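Mitochondrial dynamics protein MID49 (Mus musculus, PDB 4WOY) promotes mitochondrial fission as an outer-membrane receptor that recruits the dynamin-related protein DNM1L (Drp1) to the mitochondrial surface and regulates its GTPase activity. Local coordinates at residues 125-130 and 201-206; 177-182 and 193-198; 234-239 and 248-253; 253-258 and 292-297. The protein carries 1 engineered substitution. All blocks are in the same frame, centred on the assembly; numbering follows the deposited sequence.

Contact 1: residues 125-130 and 201-206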
loop_
_atom_site.group_PDB
_atom_site.type_symbol
_atom_site.label_atom_id
_atom_site.label_comp_id
_atom_site.label_asym_id
_atom_site.label_seq_id
_atom_site.Cartn_x
_atom_site.Cartn_y
_atom_site.Cartn_z
ATOM N N SER A 125 -12.166 4.469 -16.692
ATOM C CA SER A 125 -12.288 5.298 -15.495
ATOM C C SER A 125 -12.184 4.495 -14.204
ATOM O O SER A 125 -13.045 3.691 -13.924
ATOM C CB SER A 125 -13.616 6.051 -15.496
ATOM O OG SER A 125 -13.774 6.783 -14.286
ATOM N N SER A 126 -11.158 4.752 -13.403
ATOM C CA SER A 126 -11.069 4.096 -12.114
ATOM C C SER A 126 -12.293 4.469 -11.254
ATOM O O SER A 126 -12.839 3.611 -10.572
ATOM C CB SER A 126 -9.744 4.446 -11.422
ATOM O OG SER A 126 -9.697 5.802 -11.071
ATOM N N ARG A 127 -12.744 5.726 -11.343
ATOM C CA ARG A 127 -13.867 6.204 -10.540
ATOM C C ARG A 127 -15.140 5.422 -10.800
ATOM O O ARG A 127 -15.855 5.094 -9.862
ATOM C CB ARG A 127 -14.153 7.687 -10.795
ATOM C CG ARG A 127 -15.519 8.157 -10.263
ATOM C CD ARG A 127 -15.768 9.632 -10.537
ATOM N NE ARG A 127 -15.730 9.938 -11.972
ATOM C CZ ARG A 127 -16.756 9.767 -12.809
ATOM N NH1 ARG A 127 -17.922 9.295 -12.362
ATOM N NH2 ARG A 127 -16.619 10.078 -14.095
ATOM N N VAL A 128 -15.438 5.147 -12.063
ATOM C CA VAL A 128 -16.634 4.389 -12.411
ATOM C C VAL A 128 -16.487 2.929 -11.960
ATOM O O VAL A 128 -17.425 2.324 -11.417
ATOM C CB VAL A 128 -16.932 4.483 -13.925
ATOM C CG1 VAL A 128 -18.142 3.622 -14.303
ATOM C CG2 VAL A 128 -17.172 5.949 -14.318
ATOM N N LEU A 129 -15.292 2.381 -12.141
ATOM C CA LEU A 129 -14.987 1.062 -11.616
ATOM C C LEU A 129 -15.177 1.010 -10.105
ATOM O O LEU A 129 -15.768 0.075 -9.592
ATOM C CB LEU A 129 -13.559 0.691 -11.977
ATOM C CG LEU A 129 -13.614 0.064 -13.366
ATOM C CD1 LEU A 129 -12.284 0.202 -14.097
ATOM C CD2 LEU A 129 -14.040 -1.416 -13.196
ATOM N N LEU A 130 -14.703 2.049 -9.420
ATOM C CA LEU A 130 -14.855 2.185 -7.984
ATOM C C LEU A 130 -16.322 2.194 -7.564
ATOM O O LEU A 130 -16.691 1.480 -6.629
ATOM C CB LEU A 130 -14.164 3.449 -7.494
ATOM C CG LEU A 130 -12.681 3.312 -7.184
ATOM C CD1 LEU A 130 -12.140 4.654 -6.754
ATOM C CD2 LEU A 130 -12.448 2.261 -6.102
ATOM N N ALA A 201 -8.561 14.215 -10.473
ATOM C CA ALA A 201 -8.705 13.222 -11.548
ATOM C C ALA A 201 -9.020 11.782 -11.118
ATOM O O ALA A 201 -8.138 10.928 -11.084
ATOM C CB ALA A 201 -7.462 13.225 -12.364
ATOM N N SER A 202 -10.295 11.512 -10.871
ATOM C CA SER A 202 -10.749 10.217 -10.381
ATOM C C SER A 202 -10.933 9.262 -11.534
ATOM O O SER A 202 -11.046 8.051 -11.340
ATOM C CB SER A 202 -12.050 10.349 -9.573
ATOM O OG SER A 202 -11.806 10.519 -8.185
ATOM N N ASN A 203 -10.913 9.792 -12.747
ATOM C CA ASN A 203 -10.788 8.910 -13.891
ATOM C C ASN A 203 -9.381 8.274 -13.922
ATOM O O ASN A 203 -9.218 7.141 -14.348
ATOM C CB ASN A 203 -11.081 9.679 -15.183
ATOM C CG ASN A 203 -12.520 10.183 -15.247
ATOM O OD1 ASN A 203 -13.450 9.509 -14.795
ATOM N ND2 ASN A 203 -12.701 11.392 -15.780
ATOM N N LEU A 204 -8.381 8.976 -13.405
ATOM C CA LEU A 204 -7.026 8.440 -13.377
ATOM C C LEU A 204 -6.829 7.333 -12.331
ATOM O O LEU A 204 -7.514 7.296 -11.306
ATOM C CB LEU A 204 -6.010 9.555 -13.139
ATOM C CG LEU A 204 -6.029 10.648 -14.214
ATOM C CD1 LEU A 204 -5.010 11.712 -13.916
ATOM C CD2 LEU A 204 -5.797 10.078 -15.597
ATOM N N TRP A 205 -5.888 6.441 -12.625
ATOM C CA TRP A 205 -5.470 5.353 -11.741
ATOM C C TRP A 205 -4.313 5.815 -10.856
ATOM O O TRP A 205 -3.589 6.738 -11.220
ATOM C CB TRP A 205 -5.048 4.133 -12.572
ATOM C CG TRP A 205 -6.204 3.576 -13.295
ATOM C CD1 TRP A 205 -6.937 4.188 -14.272
ATOM C CD2 TRP A 205 -6.817 2.310 -13.067
ATOM N NE1 TRP A 205 -7.970 3.378 -14.665
ATOM C CE2 TRP A 205 -7.917 2.219 -13.949
ATOM C CE3 TRP A 205 -6.537 1.241 -12.210
ATOM C CZ2 TRP A 205 -8.731 1.103 -13.994
ATOM C CZ3 TRP A 205 -7.345 0.141 -12.256
ATOM C CH2 TRP A 205 -8.433 0.073 -13.145
ATOM N N LEU A 206 -4.142 5.187 -9.697
ATOM C CA LEU A 206 -3.058 5.561 -8.813
ATOM C C LEU A 206 -1.866 4.591 -8.996
ATOM O O LEU A 206 -2.018 3.363 -9.042
ATOM C CB LEU A 206 -3.556 5.561 -7.376
ATOM C CG LEU A 206 -2.624 6.063 -6.291
ATOM C CD1 LEU A 206 -2.573 7.581 -6.382
ATOM C CD2 LEU A 206 -3.130 5.623 -4.960
#
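Ser125 and Ser126 meet loop 201-204 where helix 126-139 begins, in the nucleotidyltransferase-like part of the cytoplasmic region. Ser125 is the N-cap residue. Its OG accepts from Val128 N in the first turn and donates to Asn203 OD1 at 2.8 Å. One hydroxyl therefore both caps the helix and ties it to the loop. Asn203 OD1 also accepts from Arg127 NH2 at 3.3 Å. That nitrogen lies in the carbonyl plane on a lone pair, while OD1 sits 30° out of the guanidinium plane. Two more amides of the helix start find acceptors in the loop. Ser126 N donates to Asn203 O at 3.2 Å, nearly straight (168°) but from above the carbonyl plane. Arg127 N makes a weak bond to Ser202 O. Ser126 OG has two carbonyls close by, Ser202 O at 2.6 Å and Leu204 O at 2.7 Å, and its single proton cannot be assigned to either. Its chi1 of 67° turns OG toward these carbonyls. Ser202 OG bonds to Leu197 O. The indole nitrogen of Trp205 donates to Leu124 O. Over one indole face, Ser126 CB lies 3.8 Å from the centroid of the five-membered ring of Trp205.

Contact 2: residues 177-182 and 193-198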
loop_
_atom_site.group_PDB
_atom_site.type_symbol
_atom_site.label_atom_id
_atom_site.label_comp_id
_atom_site.label_asym_id
_atom_site.label_seq_id
_atom_site.Cartn_x
_atom_site.Cartn_y
_atom_site.Cartn_z
ATOM N N ALA A 177 -7.900 -4.026 2.058
ATOM C CA ALA A 177 -8.089 -3.013 1.021
ATOM C C ALA A 177 -8.350 -3.730 -0.287
ATOM O O ALA A 177 -7.466 -4.422 -0.813
ATOM C CB ALA A 177 -6.881 -2.084 0.911
ATOM N N VAL A 178 -9.567 -3.601 -0.808
ATOM C CA VAL A 178 -9.895 -4.250 -2.068
ATOM C C VAL A 178 -9.372 -3.384 -3.198
ATOM O O VAL A 178 -9.845 -2.261 -3.393
ATOM C CB VAL A 178 -11.390 -4.463 -2.240
ATOM C CG1 VAL A 178 -11.651 -5.209 -3.524
ATOM C CG2 VAL A 178 -11.956 -5.216 -1.046
ATOM N N LEU A 179 -8.376 -3.902 -3.919
ATOM C CA LEU A 179 -7.692 -3.115 -4.934
ATOM C C LEU A 179 -7.858 -3.681 -6.326
ATOM O O LEU A 179 -7.284 -4.730 -6.646
ATOM C CB LEU A 179 -6.206 -3.014 -4.611
ATOM C CG LEU A 179 -5.852 -2.431 -3.248
ATOM C CD1 LEU A 179 -4.405 -2.775 -2.915
ATOM C CD2 LEU A 179 -6.073 -0.905 -3.224
ATOM N N MET A 180 -8.618 -2.977 -7.165
ATOM C CA MET A 180 -8.680 -3.344 -8.595
ATOM C C MET A 180 -7.420 -2.818 -9.282
ATOM O O MET A 180 -7.104 -1.634 -9.181
ATOM C CB MET A 180 -9.941 -2.795 -9.276
ATOM C CG MET A 180 -11.233 -3.559 -8.917
ATOM S SD MET A 180 -12.743 -2.791 -9.526
ATOM C CE MET A 180 -12.698 -1.183 -8.737
ATOM N N VAL A 181 -6.675 -3.692 -9.941
ATOM C CA VAL A 181 -5.360 -3.308 -10.412
ATOM C C VAL A 181 -5.130 -3.671 -11.873
ATOM O O VAL A 181 -5.743 -4.618 -12.391
ATOM C CB VAL A 181 -4.260 -3.933 -9.523
ATOM C CG1 VAL A 181 -4.462 -3.526 -8.055
ATOM C CG2 VAL A 181 -4.251 -5.451 -9.638
ATOM N N VAL A 182 -4.294 -2.866 -12.546
ATOM C CA VAL A 182 -3.786 -3.191 -13.892
ATOM C C VAL A 182 -2.235 -3.184 -13.830
ATOM O O VAL A 182 -1.654 -2.498 -12.956
ATOM C CB VAL A 182 -4.318 -2.203 -14.982
ATOM C CG1 VAL A 182 -5.837 -2.093 -14.940
ATOM C CG2 VAL A 182 -3.736 -0.858 -14.814
ATOM N N LEU A 193 -3.636 1.304 -9.422
ATOM C CA LEU A 193 -4.802 0.949 -8.632
ATOM C C LEU A 193 -5.975 1.844 -8.954
ATOM O O LEU A 193 -5.810 3.043 -9.160
ATOM C CB LEU A 193 -4.511 1.061 -7.136
ATOM C CG LEU A 193 -3.183 0.663 -6.499
ATOM C CD1 LEU A 193 -3.035 1.396 -5.192
ATOM C CD2 LEU A 193 -3.161 -0.812 -6.240
ATOM N N ALA A 194 -7.163 1.272 -8.954
ATOM C CA ALA A 194 -8.366 2.055 -8.940
ATOM C C ALA A 194 -8.588 2.549 -7.508
ATOM O O ALA A 194 -9.298 1.921 -6.728
ATOM C CB ALA A 194 -9.553 1.217 -9.415
ATOM N N TRP A 195 -8.014 3.683 -7.155
ATOM C CA TRP A 195 -8.113 4.149 -5.787
ATOM C C TRP A 195 -8.582 5.565 -5.828
ATOM O O TRP A 195 -8.327 6.268 -6.792
ATOM C CB TRP A 195 -6.780 4.033 -5.046
ATOM C CG TRP A 195 -6.894 3.700 -3.550
ATOM C CD1 TRP A 195 -6.271 4.346 -2.523
ATOM C CD2 TRP A 195 -7.691 2.656 -2.941
ATOM N NE1 TRP A 195 -6.600 3.761 -1.323
ATOM C CE2 TRP A 195 -7.477 2.730 -1.547
ATOM C CE3 TRP A 195 -8.564 1.671 -3.441
ATOM C CZ2 TRP A 195 -8.097 1.846 -0.639
ATOM C CZ3 TRP A 195 -9.181 0.790 -2.538
ATOM C CH2 TRP A 195 -8.943 0.889 -1.155
ATOM N N PRO A 196 -9.343 5.967 -4.808
ATOM C CA PRO A 196 -9.765 7.351 -4.826
ATOM C C PRO A 196 -8.644 8.289 -4.497
ATOM O O PRO A 196 -7.708 8.020 -3.743
ATOM C CB PRO A 196 -10.836 7.405 -3.733
ATOM C CG PRO A 196 -10.400 6.370 -2.773
ATOM C CD PRO A 196 -9.883 5.256 -3.634
ATOM N N LEU A 197 -8.741 9.402 -5.173
ATOM C CA LEU A 197 -8.681 10.655 -4.500
ATOM C C LEU A 197 -9.844 11.169 -5.345
ATOM O O LEU A 197 -9.782 11.130 -6.581
ATOM C CB LEU A 197 -7.327 11.370 -4.609
ATOM C CG LEU A 197 -7.182 12.638 -3.765
ATOM C CD1 LEU A 197 -6.844 12.264 -2.325
ATOM C CD2 LEU A 197 -6.101 13.525 -4.333
ATOM N N GLU A 198 -10.932 11.562 -4.687
ATOM C CA GLU A 198 -12.196 11.770 -5.395
ATOM C C GLU A 198 -12.365 13.224 -5.781
ATOM O O GLU A 198 -13.354 13.616 -6.406
ATOM C CB GLU A 198 -13.376 11.285 -4.543
ATOM C CG GLU A 198 -13.551 9.771 -4.560
ATOM C CD GLU A 198 -14.607 9.283 -3.593
ATOM O OE1 GLU A 198 -14.462 9.531 -2.379
ATOM O OE2 GLU A 198 -15.580 8.650 -4.050
HETATM O O HOH W 1 -9.662 -0.591 -5.901
#
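Trp195 presents one face of its six-membered ring to Leu179 CD2. This methyl lies 3.7 Å from the centroid of that Trp195 ring, 17° off the normal, a CH-pi contact. Pro196 CD packs on the opposite face, so the indole is held between an aliphatic group on each side. The ring also reaches the backbone of strand 173-182, where Trp195 CZ3 comes obliquely to 3.2 Å from Val178 O. Further along, the segments pair antiparallel at the start of 193-198. They belong to the mixed sheet of the MID51-like part of the chain, which is of the nucleotidyltransferase clan. Val181 and Leu193 form a non-hydrogen-bonded pair, and their side chains lie side by side on one face. Val181 CG1 touches Leu193 CD2 at 3.5 Å, and Leu179 CD1 adds a second contact to the same methyl. Met180 O accepts from Ala194 N at 2.9 Å in a nearly straight bond (171°). Met180 and Ala194 side chains meet apart from the Val181-Leu193 face. A bend at chi3 (-60°) turns the terminal methyl of Met180 toward Ala194, with Met180 CE 4.0 Å from Ala194 CB. Helix 126-139 lies against the same Met180 side chain through Leu129 and Leu133. Ala194 is the centre of an inverse gamma turn, and there direct pairing gives way to a water. The water donates to Val178 O and to Ala194 O (2.7 Å), and accepts from Met180 N. Apolar side chains thus seal the seam, and one water satisfies the backbone groups where the strands part.

Contact 3: residues 234-239 and 248-253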
loop_
_atom_site.group_PDB
_atom_site.type_symbol
_atom_site.label_atom_id
_atom_site.label_comp_id
_atom_site.label_asym_id
_atom_site.label_seq_id
_atom_site.Cartn_x
_atom_site.Cartn_y
_atom_site.Cartn_z
ATOM N N LEU A 234 10.289 -1.080 12.117
ATOM C CA LEU A 234 10.558 -0.231 13.279
ATOM C C LEU A 234 10.055 1.196 13.090
ATOM O O LEU A 234 9.354 1.750 13.952
ATOM C CB LEU A 234 12.053 -0.166 13.564
ATOM C CG LEU A 234 12.536 -1.215 14.533
ATOM C CD1 LEU A 234 14.034 -1.170 14.548
ATOM C CD2 LEU A 234 11.934 -0.934 15.907
ATOM N N LEU A 235 10.447 1.796 11.975
ATOM C CA LEU A 235 10.101 3.180 11.728
ATOM C C LEU A 235 8.608 3.325 11.713
ATOM O O LEU A 235 8.070 4.297 12.240
ATOM C CB LEU A 235 10.693 3.688 10.410
ATOM C CG LEU A 235 12.204 3.802 10.398
ATOM C CD1 LEU A 235 12.721 3.934 8.963
ATOM C CD2 LEU A 235 12.626 4.963 11.264
ATOM N N CYS A 236 7.938 2.344 11.120
ATOM C CA CYS A 236 6.488 2.377 11.035
ATOM C C CYS A 236 5.868 2.337 12.423
ATOM O O CYS A 236 4.956 3.117 12.725
ATOM C CB CYS A 236 5.960 1.200 10.210
ATOM S SG CYS A 236 6.018 1.410 8.431
ATOM N N GLY A 237 6.360 1.424 13.263
ATOM C CA GLY A 237 5.797 1.234 14.592
ATOM C C GLY A 237 5.921 2.464 15.473
ATOM O O GLY A 237 5.027 2.799 16.237
ATOM N N ILE A 238 7.036 3.159 15.336
ATOM C CA ILE A 238 7.278 4.365 16.094
ATOM C C ILE A 238 6.415 5.518 15.637
ATOM O O ILE A 238 5.872 6.251 16.457
ATOM C CB ILE A 238 8.752 4.747 16.011
ATOM C CG1 ILE A 238 9.519 3.823 16.943
ATOM C CG2 ILE A 238 8.967 6.168 16.441
ATOM C CD1 ILE A 238 10.919 4.132 17.044
ATOM N N CYS A 239 6.278 5.674 14.329
ATOM C CA CYS A 239 5.476 6.767 13.791
ATOM C C CYS A 239 4.003 6.570 14.111
ATOM O O CYS A 239 3.272 7.544 14.267
ATOM C CB CYS A 239 5.696 6.902 12.277
ATOM S SG CYS A 239 7.353 7.492 11.849
ATOM N N LEU A 248 3.312 10.052 8.571
ATOM C CA LEU A 248 4.471 9.366 8.024
ATOM C C LEU A 248 4.130 7.904 8.007
ATOM O O LEU A 248 4.159 7.254 9.054
ATOM C CB LEU A 248 5.712 9.613 8.872
ATOM C CG LEU A 248 6.175 11.061 8.827
ATOM C CD1 LEU A 248 7.438 11.253 9.650
ATOM C CD2 LEU A 248 6.357 11.496 7.361
ATOM N N GLY A 249 3.752 7.400 6.838
ATOM C CA GLY A 249 3.282 6.033 6.742
ATOM C C GLY A 249 4.252 5.123 6.033
ATOM O O GLY A 249 5.376 5.498 5.738
ATOM N N TRP A 250 3.778 3.941 5.684
ATOM C CA TRP A 250 4.618 2.928 5.075
ATOM C C TRP A 250 5.376 3.444 3.844
ATOM O O TRP A 250 6.576 3.249 3.717
ATOM C CB TRP A 250 3.752 1.754 4.676
ATOM C CG TRP A 250 4.520 0.683 4.032
ATOM C CD1 TRP A 250 4.895 0.619 2.721
ATOM C CD2 TRP A 250 4.967 -0.527 4.642
ATOM N NE1 TRP A 250 5.580 -0.542 2.488
ATOM C CE2 TRP A 250 5.641 -1.265 3.649
ATOM C CE3 TRP A 250 4.863 -1.058 5.928
ATOM C CZ2 TRP A 250 6.215 -2.508 3.903
ATOM C CZ3 TRP A 250 5.450 -2.284 6.189
ATOM C CH2 TRP A 250 6.112 -3.002 5.178
ATOM N N SER A 251 4.671 4.111 2.940
ATOM C CA SER A 251 5.279 4.557 1.689
ATOM C C SER A 251 6.347 5.626 1.915
ATOM O O SER A 251 7.368 5.639 1.228
ATOM C CB SER A 251 4.210 5.095 0.738
ATOM O OG SER A 251 3.624 6.243 1.297
ATOM N N HIS A 252 6.100 6.524 2.866
ATOM C CA HIS A 252 7.061 7.567 3.215
ATOM C C HIS A 252 8.367 6.991 3.704
ATOM O O HIS A 252 9.461 7.393 3.246
ATOM C CB HIS A 252 6.510 8.461 4.306
ATOM C CG HIS A 252 5.263 9.175 3.924
ATOM N ND1 HIS A 252 4.017 8.598 4.043
ATOM C CD2 HIS A 252 5.062 10.416 3.423
ATOM C CE1 HIS A 252 3.100 9.453 3.620
ATOM N NE2 HIS A 252 3.708 10.561 3.236
ATOM N N LEU A 253 8.246 6.082 4.675
ATOM C CA LEU A 253 9.406 5.555 5.376
ATOM C C LEU A 253 10.142 4.557 4.480
ATOM O O LEU A 253 11.349 4.336 4.632
ATOM C CB LEU A 253 8.975 4.928 6.718
ATOM C CG LEU A 253 8.251 5.917 7.649
ATOM C CD1 LEU A 253 7.394 5.203 8.691
ATOM C CD2 LEU A 253 9.253 6.857 8.325
#
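Leu253 projects from helix 250-261 onto helix 228-241 in a helix-helix contact. Its segment, 248-253, falls in the Mab-21 HhH/H2TH-like region. The tight part is buried and centred on one methyl. Leu253 CD1 lies 3.7 Å from Leu235 O and 3.8 Å from Cys236 CA, close against the backbone of the helix. The same methyl is 3.9 Å from Cys239 SG, and Leu235 CB and Cys236 SG are also within touch. Leu253 CG stands anti to its carbonyl carbon (chi1 -58°), which carries the branch toward helix 228-241. Leu283 of helix 272-288 also packs on Leu253. Cys239 SG meets Leu248 CB at 4.0 Å, and Cys239 CB approaches Leu248 O. No hydrogen bond crosses between the segments, so the two sides are joined by apolar and sulfur-aromatic contacts. The loose side is that of Gly249, Ser251 and His252, which are partly exposed and make no contact with 234-239. Gly249 is the N-cap residue of helix 250-261. Trp250 forms a partly exposed flank that still touches, and its ring also meets Tyr210. Cys236 SG makes an oblique sulfur-aromatic contact with this indole, 3.7 Å from Trp250 CE3.

Contact 4: residues 253-258 and 292-297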
loop_
_atom_site.group_PDB
_atom_site.type_symbol
_atom_site.label_atom_id
_atom_site.label_comp_id
_atom_site.label_asym_id
_atom_site.label_seq_id
_atom_site.Cartn_x
_atom_site.Cartn_y
_atom_site.Cartn_z
ATOM N N LEU A 253 8.246 6.082 4.675
ATOM C CA LEU A 253 9.406 5.555 5.376
ATOM C C LEU A 253 10.142 4.557 4.480
ATOM O O LEU A 253 11.349 4.336 4.632
ATOM C CB LEU A 253 8.975 4.928 6.718
ATOM C CG LEU A 253 8.251 5.917 7.649
ATOM C CD1 LEU A 253 7.394 5.203 8.691
ATOM C CD2 LEU A 253 9.253 6.857 8.325
ATOM N N THR A 254 9.422 3.970 3.531
ATOM C CA THR A 254 10.054 3.130 2.518
ATOM C C THR A 254 11.124 3.910 1.770
ATOM O O THR A 254 12.227 3.418 1.494
ATOM C CB THR A 254 9.016 2.614 1.518
ATOM O OG1 THR A 254 8.134 1.702 2.185
ATOM C CG2 THR A 254 9.690 1.939 0.292
ATOM N N GLN A 255 10.776 5.147 1.443
ATOM C CA GLN A 255 11.663 6.023 0.695
ATOM C C GLN A 255 12.941 6.270 1.487
ATOM O O GLN A 255 14.042 6.327 0.927
ATOM C CB GLN A 255 10.945 7.340 0.385
ATOM C CG GLN A 255 10.150 7.372 -0.909
ATOM C CD GLN A 255 9.717 6.018 -1.420
ATOM O OE1 GLN A 255 10.444 5.370 -2.160
ATOM N NE2 GLN A 255 8.514 5.606 -1.068
ATOM N N VAL A 256 12.768 6.422 2.800
ATOM C CA VAL A 256 13.887 6.642 3.703
ATOM C C VAL A 256 14.801 5.449 3.692
ATOM O O VAL A 256 16.006 5.608 3.604
ATOM C CB VAL A 256 13.447 6.882 5.143
ATOM C CG1 VAL A 256 14.683 7.054 6.007
ATOM C CG2 VAL A 256 12.549 8.123 5.237
ATOM N N VAL A 257 14.231 4.253 3.807
ATOM C CA VAL A 257 15.043 3.038 3.865
ATOM C C VAL A 257 15.657 2.684 2.505
ATOM O O VAL A 257 16.766 2.158 2.441
ATOM C CB VAL A 257 14.233 1.852 4.412
ATOM C CG1 VAL A 257 15.068 0.538 4.348
ATOM C CG2 VAL A 257 13.805 2.159 5.845
ATOM N N LEU A 258 14.961 2.992 1.416
ATOM C CA LEU A 258 15.568 2.809 0.099
ATOM C C LEU A 258 16.778 3.727 -0.071
ATOM O O LEU A 258 17.777 3.330 -0.634
ATOM C CB LEU A 258 14.547 3.045 -1.018
ATOM C CG LEU A 258 13.608 1.843 -1.209
ATOM C CD1 LEU A 258 12.457 2.152 -2.141
ATOM C CD2 LEU A 258 14.388 0.623 -1.706
ATOM N N LEU A 292 10.472 14.757 -0.039
ATOM C CA LEU A 292 10.776 13.345 0.118
ATOM C C LEU A 292 10.293 12.615 -1.129
ATOM O O LEU A 292 9.153 12.154 -1.177
ATOM C CB LEU A 292 10.100 12.770 1.365
ATOM C CG LEU A 292 10.434 11.312 1.672
ATOM C CD1 LEU A 292 11.929 11.185 1.853
ATOM C CD2 LEU A 292 9.671 10.800 2.908
ATOM N N PRO A 293 11.129 12.578 -2.173
ATOM C CA PRO A 293 10.717 11.998 -3.463
ATOM C C PRO A 293 10.647 10.465 -3.459
ATOM O O PRO A 293 11.361 9.856 -2.682
ATOM C CB PRO A 293 11.792 12.502 -4.436
ATOM C CG PRO A 293 12.965 12.882 -3.585
ATOM C CD PRO A 293 12.441 13.251 -2.229
ATOM N N CYS A 294 9.808 9.852 -4.303
ATOM C CA CYS A 294 9.795 8.379 -4.411
ATOM C C CYS A 294 11.036 7.867 -5.083
ATOM O O CYS A 294 11.426 8.378 -6.118
ATOM C CB CYS A 294 8.608 7.850 -5.203
ATOM S SG CYS A 294 7.186 7.506 -4.286
ATOM N N HIS A 295 11.616 6.816 -4.524
ATOM C CA HIS A 295 12.825 6.229 -5.080
ATOM C C HIS A 295 12.647 5.794 -6.542
ATOM O O HIS A 295 13.514 6.028 -7.383
ATOM C CB HIS A 295 13.270 5.042 -4.231
ATOM C CG HIS A 295 14.641 4.550 -4.573
ATOM N ND1 HIS A 295 14.862 3.477 -5.414
ATOM C CD2 HIS A 295 15.868 5.004 -4.216
ATOM C CE1 HIS A 295 16.163 3.279 -5.540
ATOM N NE2 HIS A 295 16.793 4.193 -4.824
ATOM N N PHE A 296 11.505 5.195 -6.842
ATOM C CA PHE A 296 11.237 4.665 -8.169
ATOM C C PHE A 296 10.321 5.577 -8.968
ATOM O O PHE A 296 9.861 5.208 -10.035
ATOM C CB PHE A 296 10.602 3.276 -8.070
ATOM C CG PHE A 296 11.534 2.211 -7.568
ATOM C CD1 PHE A 296 12.489 1.657 -8.410
ATOM C CD2 PHE A 296 11.432 1.739 -6.257
ATOM C CE1 PHE A 296 13.341 0.673 -7.971
ATOM C CE2 PHE A 296 12.280 0.746 -5.805
ATOM C CZ PHE A 296 13.244 0.211 -6.665
ATOM N N ASN A 297 10.025 6.745 -8.415
ATOM C CA ASN A 297 9.313 7.794 -9.133
ATOM C C ASN A 297 9.576 9.148 -8.487
ATOM O O ASN A 297 8.700 9.696 -7.797
ATOM C CB ASN A 297 7.813 7.519 -9.157
ATOM C CG ASN A 297 7.062 8.485 -10.048
ATOM O OD1 ASN A 297 7.673 9.262 -10.777
ATOM N ND2 ASN A 297 5.735 8.443 -9.998
HETATM O O HOH W 2 9.609 4.374 -4.316
#
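Gln255, Leu258 and His295 carry this contact, in which helix 250-261 packs against 292-297, which ends in a type I beta turn from Cys294 to Asn297. Both parts belong to the Mab-21 HhH/H2TH-like region. Gln255 is the most deeply engaged. Its side chain bends at chi2 (23°) and lies along the backbone of 292-297. Gln255 CG sits 3.3 Å from Pro293 O and 3.7 Å from Cys294 CA. Gln255 OE1 accepts from His295 N at 3.0 Å. The bond is straight at the hydrogen (172°), but the donor stands 42° out of the carbonyl plane, off the lone-pair directions. A water may link the same OE1 to Phe296 N, but it lies so close to OE1 that this is doubtful. The other end of the amide, NE2, makes weak bonds to Ser251 O and Glu213 OE2. These bonds, the NE2 pair being weak, would tend to fix the rotation of the buried amide. Leu292 flanks the Gln255 stem, with CG 4.2 Å from Gln255 CB.

One helical turn on, Leu258 meets His295 at about a right angle. Leu258 CB lies over one face of the imidazole, 4.2 Å from the centroid of the His295 ring. Leu258 CD1 passes to His295 CB and on to the Phe296 ring, where Phe296 CE2 is 3.9 Å away. Within the turn the two rings also touch: His295 ND1 stands 3.7 Å above the plane of Phe296, over the ring centre.

The four contacts form two pairs. Contacts 1 and 2 have centres about 8 Å apart, in the nucleotidyltransferase-like part. They touch through the same sheet: Leu206 O lies 2.6 Å from Leu193 N, a probable hydrogen bond. The indole of Trp205 from contact 1 also packs on Ala194 of contact 2. Contacts 3 and 4 have centres about 12 Å apart. They share Leu253 and use different sides of helix 250-261. Leu235 CD1 of contact 3 meets Val257 CG2 of contact 4 at 3.7 Å. The pairs do not touch. Nearest atoms of contacts 1 and 3 are about 9 Å apart, and their centres, about 27 Å apart, lie on opposite sides of the chain's centre.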